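Local coordinates for protein octenoyl-CoA reductase/carboxylase (Streptomyces sp., PDB 4A0S) that probably catalyses the NADPH-dependent reductive carboxylation of 2-octenoyl-CoA, supplying an unusual extender unit for cinnabaramide polyketide biosynthesis, at residues 1-6 against 16-22; 60-65 against 123-128; 194-199 against 382-387; 390-396 against 409-413. All blocks are in the same frame, centred on the assembly; numbering follows the deposited sequence.

Contact 1. Residues 1-6 against 16-22; sequences SSLSRA and IEAAPVP
Ser-1 OG lies 3.7 Å from Pro-22 CG, at one end of a contact in which two short N-terminal helices, 2-8 and 13-18, and the chain that follows the second pack as a helical hairpin. The same hydroxyl oxygen accepts the backbone N-H of Ser-4 in an ST motif that opens the first helix. Ser-2 follows, its OG 3.3 Å from Pro-20 CD, alongside the proline ring. Leu-3 is the main apolar residue: CG stands opposite the backbone N (chi1 -177°) and carries the two methyls across the second segment. CD1 reaches Ile-16 CG2 at 3.8 Å, CD2 meets Pro-22 CD at the same 3.8 Å, and Ala-19 CB sits against the backbone of Leu-3, 3.6 Å from Leu-3 CA. Replacing Leu-3 with alanine would probably open a gap between Ile-16 and Pro-22, leaving both without their shared partner. Strand 117-124 backs this core through Val-122, and Tyr-176 touches both Leu-3 and Pro-22. Farther along, Ala-6 CB rests 4.2 Å from Ile-16 CG1. One water binds the halves together: it accepts from Leu-3 N, pairs with Ser-2 OG and donates to Pro-20 O, 2.6 Å from the water oxygen.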
loop_
_atom_site.group_PDB
_atom_site.type_symbol
_atom_site.label_atom_id
_atom_site.label_comp_id
_atom_site.label_asym_id
_atom_site.label_seq_id
_atom_site.Cartn_x
_atom_site.Cartn_y
_atom_site.Cartn_z
ATOM N N SER A 1 31.691 0.250 -40.291
ATOM C CA SER A 1 31.190 1.512 -40.904
ATOM C C SER A 1 31.744 2.746 -40.190
ATOM O O SER A 1 32.221 2.659 -39.055
ATOM C CB SER A 1 29.670 1.538 -40.855
ATOM O OG SER A 1 29.225 1.720 -39.524
ATOM N N SER A 2 31.679 3.898 -40.856
ATOM C CA SER A 2 32.138 5.142 -40.243
ATOM C C SER A 2 31.410 5.392 -38.915
ATOM O O SER A 2 32.015 5.867 -37.962
ATOM C CB SER A 2 32.018 6.333 -41.199
ATOM O OG SER A 2 30.680 6.536 -41.599
ATOM N N LEU A 3 30.132 5.042 -38.844
ATOM C CA LEU A 3 29.405 5.199 -37.585
ATOM C C LEU A 3 29.926 4.289 -36.480
ATOM O O LEU A 3 30.104 4.733 -35.341
ATOM C CB LEU A 3 27.902 5.018 -37.775
ATOM C CG LEU A 3 27.013 5.224 -36.540
ATOM C CD1 LEU A 3 27.250 6.565 -35.843
ATOM C CD2 LEU A 3 25.537 5.044 -36.929
ATOM N N SER A 4 30.164 3.022 -36.791
ATOM C CA SER A 4 30.653 2.114 -35.750
ATOM C C SER A 4 32.066 2.497 -35.333
ATOM O O SER A 4 32.396 2.416 -34.160
ATOM C CB SER A 4 30.577 0.647 -36.176
ATOM O OG SER A 4 31.460 0.376 -37.247
ATOM N N ARG A 5 32.883 2.930 -36.293
ATOM C CA ARG A 5 34.243 3.395 -36.002
ATOM C C ARG A 5 34.196 4.612 -35.078
ATOM O O ARG A 5 34.907 4.653 -34.081
ATOM C CB ARG A 5 35.019 3.710 -37.285
ATOM C CG ARG A 5 35.403 2.471 -38.103
ATOM C CD ARG A 5 36.163 2.816 -39.392
ATOM N NE ARG A 5 35.459 2.253 -40.550
ATOM C CZ ARG A 5 34.903 2.974 -41.525
ATOM N NH1 ARG A 5 35.002 4.300 -41.526
ATOM N NH2 ARG A 5 34.267 2.362 -42.524
ATOM N N ALA A 6 33.346 5.586 -35.400
ATOM C CA ALA A 6 33.162 6.776 -34.560
ATOM C C ALA A 6 32.803 6.390 -33.122
ATOM O O ALA A 6 33.418 6.866 -32.172
ATOM C CB ALA A 6 32.084 7.693 -35.146
ATOM N N ILE A 16 29.637 11.629 -34.300
ATOM C CA ILE A 16 28.716 10.507 -34.347
ATOM C C ILE A 16 27.502 10.826 -35.222
ATOM O O ILE A 16 27.104 10.004 -36.053
ATOM C CB ILE A 16 28.325 10.030 -32.933
ATOM C CG1 ILE A 16 29.551 9.396 -32.258
ATOM C CG2 ILE A 16 27.177 9.020 -32.998
ATOM C CD1 ILE A 16 29.360 9.020 -30.797
ATOM N N GLU A 17 26.940 12.023 -35.060
ATOM C CA GLU A 17 25.812 12.465 -35.902
ATOM C C GLU A 17 26.206 12.626 -37.362
ATOM O O GLU A 17 25.375 12.405 -38.253
ATOM C CB GLU A 17 25.244 13.805 -35.443
ATOM C CG GLU A 17 24.844 13.896 -34.011
ATOM C CD GLU A 17 24.038 15.159 -33.742
ATOM O OE1 GLU A 17 22.922 15.287 -34.295
ATOM O OE2 GLU A 17 24.527 16.029 -32.997
ATOM N N ALA A 18 27.455 13.036 -37.604
ATOM C CA ALA A 18 27.959 13.248 -38.962
ATOM C C ALA A 18 28.199 11.927 -39.686
ATOM O O ALA A 18 28.144 11.874 -40.924
ATOM C CB ALA A 18 29.228 14.070 -38.948
ATOM N N ALA A 19 28.481 10.873 -38.917
ATOM C CA ALA A 19 28.722 9.549 -39.488
ATOM C C ALA A 19 27.389 8.937 -39.913
ATOM O O ALA A 19 26.487 8.801 -39.085
ATOM C CB ALA A 19 29.423 8.659 -38.483
ATOM N N PRO A 20 27.253 8.570 -41.200
ATOM C CA PRO A 20 25.939 8.103 -41.647
ATOM C C PRO A 20 25.488 6.821 -40.951
ATOM O O PRO A 20 26.320 5.995 -40.543
ATOM C CB PRO A 20 26.129 7.864 -43.157
ATOM C CG PRO A 20 27.597 7.778 -43.367
ATOM C CD PRO A 20 28.229 8.631 -42.304
ATOM N N VAL A 21 24.172 6.670 -40.813
ATOM C CA VAL A 21 23.597 5.418 -40.345
ATOM C C VAL A 21 23.698 4.413 -41.480
ATOM O O VAL A 21 23.326 4.731 -42.609
ATOM C CB VAL A 21 22.108 5.558 -39.917
ATOM C CG1 VAL A 21 21.661 4.308 -39.169
ATOM C CG2 VAL A 21 21.894 6.788 -39.056
ATOM N N PRO A 22 24.225 3.211 -41.188
ATOM C CA PRO A 22 24.280 2.138 -42.174
ATOM C C PRO A 22 22.885 1.684 -42.581
ATOM O O PRO A 22 21.967 1.706 -41.766
ATOM C CB PRO A 22 24.968 0.994 -41.425
ATOM C CG PRO A 22 25.556 1.583 -40.223
ATOM C CD PRO A 22 24.823 2.821 -39.900
HETATM O O HOH W 1 28.522 4.893 -41.362
#

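Contact 2. Residues 60-65 against 123-128; sequences LAPDEV and RTGIGV
Pro-62 and Gly-127 meet at the proline's carbonyl, where Gly-127 N donates to Pro-62 O at 2.7 Å in a clearly bent bond, from a position tilted 31° from the carbonyl plane. The Glu-64 carbonyl is met differently: Gly-125 N, also 2.7 Å from Glu-64 O, comes nearly head-on, with a C=O...N angle of 175°. The Glu-64 carboxylate turns back on its own segment; Ala-61 N meets OE1 from well above the plane, while OE2 forms a salt bridge with Arg-105. Two type I turns, 61-64 and 125-128, meet where strands 64-73 and 117-124 join in antiparallel pairing, Val-65 and Thr-124 forming a non-hydrogen-bonded pair. Gly-125 CA packs against the carbonyl oxygens of Ala-61 and Pro-62, 3.6 Å from Ala-61 O. Val-65 CG1, opposite the backbone N (chi1 175°), is placed 3.3 Å from Arg-123 O, and its CG2 crosses to Val-128 CG1 at 3.6 Å. Leu-60 CD2 touches Arg-123 CB at 3.7 Å, and Pro-62 CB packs on Ile-126 CG1 at 3.9 Å. Trp-102 of a second subunit donates to Ile-126 O, and Gly-127 of that subunit packs on Pro-62. Since both direct bonds between the segments are amide to carbonyl, the join rests on backbone shape and small apolar contacts, and probably depends little on the ionisation of side chains.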
loop_
_atom_site.group_PDB
_atom_site.type_symbol
_atom_site.label_atom_id
_atom_site.label_comp_id
_atom_site.label_asym_id
_atom_site.label_seq_id
_atom_site.Cartn_x
_atom_site.Cartn_y
_atom_site.Cartn_z
ATOM N N LEU A 60 13.802 5.338 -37.717
ATOM C CA LEU A 60 13.640 5.670 -36.317
ATOM C C LEU A 60 12.350 6.463 -36.082
ATOM O O LEU A 60 12.087 7.449 -36.749
ATOM C CB LEU A 60 14.843 6.497 -35.896
ATOM C CG LEU A 60 15.349 6.388 -34.473
ATOM C CD1 LEU A 60 15.663 4.924 -34.110
ATOM C CD2 LEU A 60 16.559 7.276 -34.400
ATOM N N ALA A 61 11.542 6.015 -35.136
ATOM C CA ALA A 61 10.319 6.725 -34.753
ATOM C C ALA A 61 10.720 7.953 -33.964
ATOM O O ALA A 61 11.842 8.028 -33.491
ATOM C CB ALA A 61 9.428 5.817 -33.908
ATOM N N PRO A 62 9.804 8.919 -33.801
ATOM C CA PRO A 62 10.261 10.154 -33.162
ATOM C C PRO A 62 10.606 10.010 -31.681
ATOM O O PRO A 62 11.334 10.845 -31.137
ATOM C CB PRO A 62 9.083 11.117 -33.343
ATOM C CG PRO A 62 7.908 10.233 -33.624
ATOM C CD PRO A 62 8.438 9.038 -34.330
ATOM N N ASP A 63 10.102 8.963 -31.040
ATOM C CA ASP A 63 10.317 8.783 -29.612
ATOM C C ASP A 63 11.398 7.715 -29.415
ATOM O O ASP A 63 11.622 7.239 -28.308
ATOM C CB ASP A 63 9.029 8.327 -28.952
ATOM C CG ASP A 63 8.575 6.968 -29.454
ATOM O OD1 ASP A 63 8.860 6.625 -30.634
ATOM O OD2 ASP A 63 7.945 6.221 -28.670
ATOM N N GLU A 64 12.075 7.359 -30.498
ATOM C CA GLU A 64 13.041 6.274 -30.430
ATOM C C GLU A 64 14.467 6.743 -30.522
ATOM O O GLU A 64 14.746 7.841 -30.986
ATOM C CB GLU A 64 12.785 5.272 -31.535
ATOM C CG GLU A 64 11.678 4.302 -31.220
ATOM C CD GLU A 64 11.266 3.505 -32.439
ATOM O OE1 GLU A 64 11.886 3.670 -33.510
ATOM O OE2 GLU A 64 10.306 2.715 -32.341
ATOM N N VAL A 65 15.372 5.864 -30.113
ATOM C CA VAL A 65 16.780 6.157 -30.123
ATOM C C VAL A 65 17.472 4.979 -30.759
ATOM O O VAL A 65 17.112 3.834 -30.505
ATOM C CB VAL A 65 17.298 6.373 -28.690
ATOM C CG1 VAL A 65 18.766 6.560 -28.692
ATOM C CG2 VAL A 65 16.615 7.602 -28.060
ATOM N N ARG A 123 21.620 7.999 -32.731
ATOM C CA ARG A 123 20.583 8.871 -33.276
ATOM C C ARG A 123 19.418 8.921 -32.317
ATOM O O ARG A 123 19.151 7.959 -31.615
ATOM C CB ARG A 123 20.080 8.365 -34.634
ATOM C CG ARG A 123 21.112 8.417 -35.765
ATOM C CD ARG A 123 21.357 9.846 -36.225
ATOM N NE ARG A 123 22.188 9.879 -37.430
ATOM C CZ ARG A 123 23.508 9.699 -37.456
ATOM N NH1 ARG A 123 24.207 9.445 -36.343
ATOM N NH2 ARG A 123 24.131 9.750 -38.617
ATOM N N THR A 124 18.722 10.045 -32.304
ATOM C CA THR A 124 17.507 10.168 -31.524
ATOM C C THR A 124 16.432 10.721 -32.423
ATOM O O THR A 124 16.707 11.584 -33.286
ATOM C CB THR A 124 17.681 11.143 -30.343
ATOM O OG1 THR A 124 17.885 12.472 -30.846
ATOM C CG2 THR A 124 18.862 10.752 -29.471
ATOM N N GLY A 125 15.210 10.244 -32.223
ATOM C CA GLY A 125 14.060 10.778 -32.926
ATOM C C GLY A 125 13.815 12.214 -32.491
ATOM O O GLY A 125 14.306 12.645 -31.437
ATOM N N ILE A 126 13.030 12.949 -33.278
ATOM C CA ILE A 126 12.821 14.375 -33.033
ATOM C C ILE A 126 12.040 14.630 -31.756
ATOM O O ILE A 126 11.979 15.759 -31.259
ATOM C CB ILE A 126 12.123 15.067 -34.209
ATOM C CG1 ILE A 126 10.755 14.412 -34.491
ATOM C CG2 ILE A 126 13.064 15.030 -35.425
ATOM C CD1 ILE A 126 9.780 15.320 -35.267
ATOM N N GLY A 127 11.411 13.575 -31.250
ATOM C CA GLY A 127 10.658 13.666 -30.004
ATOM C C GLY A 127 11.428 13.181 -28.799
ATOM O O GLY A 127 10.880 13.099 -27.700
ATOM N N VAL A 128 12.700 12.851 -28.985
ATOM C CA VAL A 128 13.485 12.344 -27.865
ATOM C C VAL A 128 14.129 13.517 -27.143
ATOM O O VAL A 128 14.695 14.412 -27.770
ATOM C CB VAL A 128 14.540 11.322 -28.334
ATOM C CG1 VAL A 128 15.479 10.924 -27.186
ATOM C CG2 VAL A 128 13.843 10.116 -28.899
#

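Contact 3. Residues 194-199 against 382-387; sequences EEAAVS and PAMSAV
Glu-195, whose CG lies 3.9 Å from Met-384 CE, sends its carboxylate on to a well-gripped oxygen: OE2 takes a salt bridge from Arg-428 and a hydrogen bond from Asn-437, while OE1 accepts from Thr-192 N. Across the interface itself the contact is largely apolar. The extended chain of Met-384, CG opposite the backbone N (chi1 -175°), brings SD to 3.3 Å from Glu-194 CG, and the bend at chi3 turns CE to the stems of Glu-194 and Glu-195. Val-387 CG2 lies beside the sulfur, 4.0 Å from the same Glu-194 CG. Val-198 sets both methyls against Met-384 CB, and its CG2 also meets Pro-382 CB at 3.7 Å. The proline ring also lies against the helix backbone, Pro-382 CB being 3.3 Å from Glu-195 O. With an alanine at Met-384, the aliphatic stems of Glu-194 and Glu-195 would probably lose the packing of sulfur and methyl and face a gap. Tyr-236 OH ties both segments, bonding to Ser-199 OG and accepting from Ala-383 N. Here helix 193-197 meets the start of strand 384-389, where the chain returns from the parallel-stranded nucleotide-binding domain to the GroES-like domain, the two-domain plan of medium-chain dehydrogenases/reductases.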
loop_
_atom_site.group_PDB
_atom_site.type_symbol
_atom_site.label_atom_id
_atom_site.label_comp_id
_atom_site.label_asym_id
_atom_site.label_seq_id
_atom_site.Cartn_x
_atom_site.Cartn_y
_atom_site.Cartn_z
ATOM N N GLU A 194 29.938 -5.014 -21.330
ATOM C CA GLU A 194 29.342 -6.308 -21.085
ATOM C C GLU A 194 28.786 -6.394 -19.653
ATOM O O GLU A 194 27.724 -6.976 -19.416
ATOM C CB GLU A 194 30.332 -7.439 -21.397
ATOM C CG GLU A 194 31.635 -7.366 -20.606
ATOM C CD GLU A 194 32.699 -6.485 -21.253
ATOM O OE1 GLU A 194 32.377 -5.569 -22.048
ATOM O OE2 GLU A 194 33.884 -6.724 -20.940
ATOM N N GLU A 195 29.477 -5.782 -18.700
ATOM C CA GLU A 195 28.987 -5.756 -17.317
ATOM C C GLU A 195 27.675 -4.981 -17.195
ATOM O O GLU A 195 26.735 -5.413 -16.516
ATOM C CB GLU A 195 30.011 -5.086 -16.424
ATOM C CG GLU A 195 31.183 -5.957 -16.037
ATOM C CD GLU A 195 32.342 -5.127 -15.529
ATOM O OE1 GLU A 195 32.167 -3.914 -15.351
ATOM O OE2 GLU A 195 33.428 -5.697 -15.298
ATOM N N ALA A 196 27.642 -3.822 -17.842
ATOM C CA ALA A 196 26.463 -2.956 -17.875
ATOM C C ALA A 196 25.279 -3.658 -18.568
ATOM O O ALA A 196 24.145 -3.587 -18.096
ATOM C CB ALA A 196 26.799 -1.658 -18.574
ATOM N N ALA A 197 25.576 -4.373 -19.654
ATOM C CA ALA A 197 24.583 -5.047 -20.493
ATOM C C ALA A 197 23.846 -6.197 -19.816
ATOM O O ALA A 197 22.696 -6.477 -20.163
ATOM C CB ALA A 197 25.244 -5.563 -21.759
ATOM N N VAL A 198 24.499 -6.865 -18.863
ATOM C CA VAL A 198 23.933 -8.096 -18.300
ATOM C C VAL A 198 22.753 -7.873 -17.353
ATOM O O VAL A 198 21.974 -8.773 -17.099
ATOM C CB VAL A 198 25.007 -9.004 -17.624
ATOM C CG1 VAL A 198 25.962 -9.572 -18.650
ATOM C CG2 VAL A 198 25.752 -8.264 -16.510
ATOM N N SER A 199 22.600 -6.652 -16.885
ATOM C CA SER A 199 21.732 -6.392 -15.751
ATOM C C SER A 199 20.308 -5.924 -16.001
ATOM O O SER A 199 19.418 -6.336 -15.276
ATOM C CB SER A 199 22.416 -5.422 -14.809
ATOM O OG SER A 199 23.566 -6.031 -14.278
ATOM N N PRO A 382 27.058 -6.468 -11.338
ATOM C CA PRO A 382 26.637 -7.271 -12.480
ATOM C C PRO A 382 26.939 -8.722 -12.180
ATOM O O PRO A 382 27.929 -9.020 -11.522
ATOM C CB PRO A 382 27.528 -6.764 -13.615
ATOM C CG PRO A 382 27.895 -5.398 -13.214
ATOM C CD PRO A 382 28.066 -5.473 -11.729
ATOM N N ALA A 383 26.057 -9.590 -12.662
ATOM C CA ALA A 383 26.114 -11.016 -12.446
ATOM C C ALA A 383 26.747 -11.683 -13.665
ATOM O O ALA A 383 26.483 -12.841 -13.939
ATOM C CB ALA A 383 24.717 -11.548 -12.226
ATOM N N MET A 384 27.591 -10.950 -14.385
ATOM C CA MET A 384 28.201 -11.503 -15.590
ATOM C C MET A 384 29.154 -12.602 -15.198
ATOM O O MET A 384 29.926 -12.451 -14.266
ATOM C CB MET A 384 28.929 -10.422 -16.365
ATOM C CG MET A 384 29.493 -10.892 -17.686
ATOM S SD MET A 384 30.318 -9.514 -18.440
ATOM C CE MET A 384 31.858 -9.486 -17.514
ATOM N N SER A 385 29.088 -13.717 -15.904
ATOM C CA SER A 385 29.958 -14.850 -15.612
ATOM C C SER A 385 30.704 -15.310 -16.845
ATOM O O SER A 385 31.670 -16.079 -16.750
ATOM C CB SER A 385 29.140 -16.010 -15.073
ATOM O OG SER A 385 28.244 -16.508 -16.046
ATOM N N ALA A 386 30.232 -14.860 -18.001
ATOM C CA ALA A 386 30.813 -15.257 -19.269
ATOM C C ALA A 386 30.502 -14.202 -20.297
ATOM O O ALA A 386 29.509 -13.486 -20.189
ATOM C CB ALA A 386 30.270 -16.623 -19.710
ATOM N N VAL A 387 31.381 -14.079 -21.282
ATOM C CA VAL A 387 31.181 -13.119 -22.343
ATOM C C VAL A 387 31.429 -13.859 -23.642
ATOM O O VAL A 387 32.382 -14.616 -23.749
ATOM C CB VAL A 387 32.165 -11.928 -22.220
ATOM C CG1 VAL A 387 31.831 -10.861 -23.245
ATOM C CG2 VAL A 387 32.160 -11.357 -20.808
#

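Contact 4. Residues 390-396 against 409-413; sequences LAEAAEA and VAVLC
Leu-390 faces Cys-413 at a CA to CA distance of 5.0 Å, and Ala-396 faces Val-409 at 6.6 Å, the segments running in opposite directions as a short 3-10 turn and the first turn of helix 393-401 pass over strand 408-412. Val-411 is the central side chain. Its CG1 sits opposite the backbone N (chi1 175°) and points into the hollow between Leu-390 and Ala-393, 3.6 Å from Leu-390 CA and 3.9 Å from Ala-393 CB. The other methyl, CG2, turns to the residue one turn further on and touches Ala-396 CB at 4.0 Å. Ala-396 CB is shared, since Val-409 CG1 reaches it at 3.8 Å. Two valines on one face of the strand therefore meet a helix surface of alanines, whose small methyls let the helix lie close to the sheet. Leu-390 completes the packing by laying its CD1 obliquely against Val-411 CG1, with Cys-413 SG a looser neighbour of that methyl. Beside these apolar contacts, a water joins the start of 390-396 to the end of 409-413: it accepts from Leu-390 N and donates to Cys-413 O, 2.9 Å from the water oxygen. Ala-410 points away, and the end of Leu-412 leads away too; both touch Glu-194 of helix 193-197, so the strand is covered on two faces. Strand 384-389, helix 393-401 and strand 408-412 make a beta-alpha-beta crossover, the two strands parallel neighbours in the mixed sheet and the helix packed on them.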
loop_
_atom_site.group_PDB
_atom_site.type_symbol
_atom_site.label_atom_id
_atom_site.label_comp_id
_atom_site.label_asym_id
_atom_site.label_seq_id
_atom_site.Cartn_x
_atom_site.Cartn_y
_atom_site.Cartn_z
ATOM N N LEU A 390 29.359 -11.464 -30.363
ATOM C CA LEU A 390 28.139 -11.625 -31.133
ATOM C C LEU A 390 28.247 -12.826 -32.083
ATOM O O LEU A 390 27.281 -13.574 -32.239
ATOM C CB LEU A 390 27.792 -10.335 -31.890
ATOM C CG LEU A 390 26.383 -10.351 -32.500
ATOM C CD1 LEU A 390 25.283 -10.682 -31.468
ATOM C CD2 LEU A 390 26.110 -9.052 -33.198
ATOM N N ALA A 391 29.420 -12.997 -32.696
ATOM C CA ALA A 391 29.711 -14.142 -33.576
ATOM C C ALA A 391 29.263 -15.459 -32.951
ATOM O O ALA A 391 28.808 -16.372 -33.648
ATOM C CB ALA A 391 31.200 -14.203 -33.873
ATOM N N GLU A 392 29.386 -15.543 -31.630
ATOM C CA GLU A 392 29.070 -16.765 -30.922
ATOM C C GLU A 392 27.839 -16.632 -30.049
ATOM O O GLU A 392 27.692 -17.376 -29.093
ATOM C CB GLU A 392 30.267 -17.181 -30.069
ATOM C CG GLU A 392 31.521 -17.432 -30.887
ATOM C CD GLU A 392 32.763 -17.541 -30.011
ATOM O OE1 GLU A 392 32.656 -18.110 -28.902
ATOM O OE2 GLU A 392 33.830 -17.030 -30.424
ATOM N N ALA A 393 26.962 -15.682 -30.375
ATOM C CA ALA A 393 25.756 -15.442 -29.575
ATOM C C ALA A 393 24.828 -16.648 -29.558
ATOM O O ALA A 393 24.170 -16.916 -28.556
ATOM C CB ALA A 393 25.018 -14.202 -30.068
ATOM N N ALA A 394 24.800 -17.402 -30.658
ATOM C CA ALA A 394 24.009 -18.645 -30.690
ATOM C C ALA A 394 24.451 -19.634 -29.589
ATOM O O ALA A 394 23.631 -20.216 -28.882
ATOM C CB ALA A 394 24.088 -19.289 -32.062
ATOM N N GLU A 395 25.760 -19.788 -29.449
ATOM C CA GLU A 395 26.344 -20.657 -28.441
ATOM C C GLU A 395 26.019 -20.112 -27.075
ATOM O O GLU A 395 25.600 -20.852 -26.192
ATOM C CB GLU A 395 27.861 -20.720 -28.614
ATOM C CG GLU A 395 28.576 -21.621 -27.619
ATOM C CD GLU A 395 28.058 -23.045 -27.635
ATOM O OE1 GLU A 395 27.589 -23.524 -28.698
ATOM O OE2 GLU A 395 28.105 -23.682 -26.569
ATOM N N ALA A 396 26.200 -18.805 -26.908
ATOM C CA ALA A 396 25.861 -18.144 -25.649
ATOM C C ALA A 396 24.435 -18.489 -25.268
ATOM O O ALA A 396 24.161 -18.880 -24.143
ATOM C CB ALA A 396 26.050 -16.648 -25.764
ATOM N N VAL A 409 25.183 -14.332 -19.018
ATOM C CA VAL A 409 26.094 -14.454 -20.128
ATOM C C VAL A 409 25.971 -13.206 -20.966
ATOM O O VAL A 409 24.928 -12.937 -21.540
ATOM C CB VAL A 409 25.794 -15.674 -20.992
ATOM C CG1 VAL A 409 26.832 -15.749 -22.125
ATOM C CG2 VAL A 409 25.873 -16.924 -20.157
ATOM N N ALA A 410 27.046 -12.440 -21.011
ATOM C CA ALA A 410 27.072 -11.237 -21.789
ATOM C C ALA A 410 27.399 -11.603 -23.214
ATOM O O ALA A 410 28.046 -12.625 -23.480
ATOM C CB ALA A 410 28.117 -10.293 -21.238
ATOM N N VAL A 411 26.961 -10.753 -24.126
ATOM C CA VAL A 411 27.357 -10.869 -25.512
ATOM C C VAL A 411 27.898 -9.516 -25.919
ATOM O O VAL A 411 27.201 -8.501 -25.825
ATOM C CB VAL A 411 26.167 -11.306 -26.425
ATOM C CG1 VAL A 411 26.561 -11.317 -27.888
ATOM C CG2 VAL A 411 25.648 -12.689 -26.028
ATOM N N LEU A 412 29.152 -9.494 -26.346
ATOM C CA LEU A 412 29.693 -8.304 -26.961
ATOM C C LEU A 412 29.011 -8.192 -28.306
ATOM O O LEU A 412 28.787 -9.194 -28.986
ATOM C CB LEU A 412 31.208 -8.405 -27.151
ATOM C CG LEU A 412 32.037 -8.615 -25.891
ATOM C CD1 LEU A 412 33.503 -8.958 -26.247
ATOM C CD2 LEU A 412 31.921 -7.425 -24.932
ATOM N N CYS A 413 28.642 -6.978 -28.674
ATOM C CA CYS A 413 28.016 -6.780 -29.952
ATOM C C CYS A 413 28.979 -5.983 -30.779
ATOM O O CYS A 413 29.838 -6.556 -31.458
ATOM C CB CYS A 413 26.672 -6.090 -29.773
ATOM S SG CYS A 413 25.569 -7.156 -28.846
HETATM O O HOH W 2 31.118 -9.056 -30.910
#

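Overall arrangement
Contacts 1 and 2 touch, their centres 17 Å apart: the guanidinium of Arg-123 reaches out of contact 2 to the carbonyl oxygens at the end of the second N-terminal helix, NH2 to Ala-19 O at 2.6 Å and NH1 to Ile-16 O at 3.0 Å. Contacts 3 and 4, centres 12 Å apart, share the strand pair 384-389 and 408-412, joined by Ala-410 N and Ala-386 O at 2.8 Å. Strand 64-73 also pairs with 408-412, so contacts 2 and 4 share a sheet although their centres are 27 Å apart. NADP lies about 9 Å from the Ala-383 side chain and about 7 Å from that of Val-409, whereas contacts 1 and 2 lie away from ligand sites.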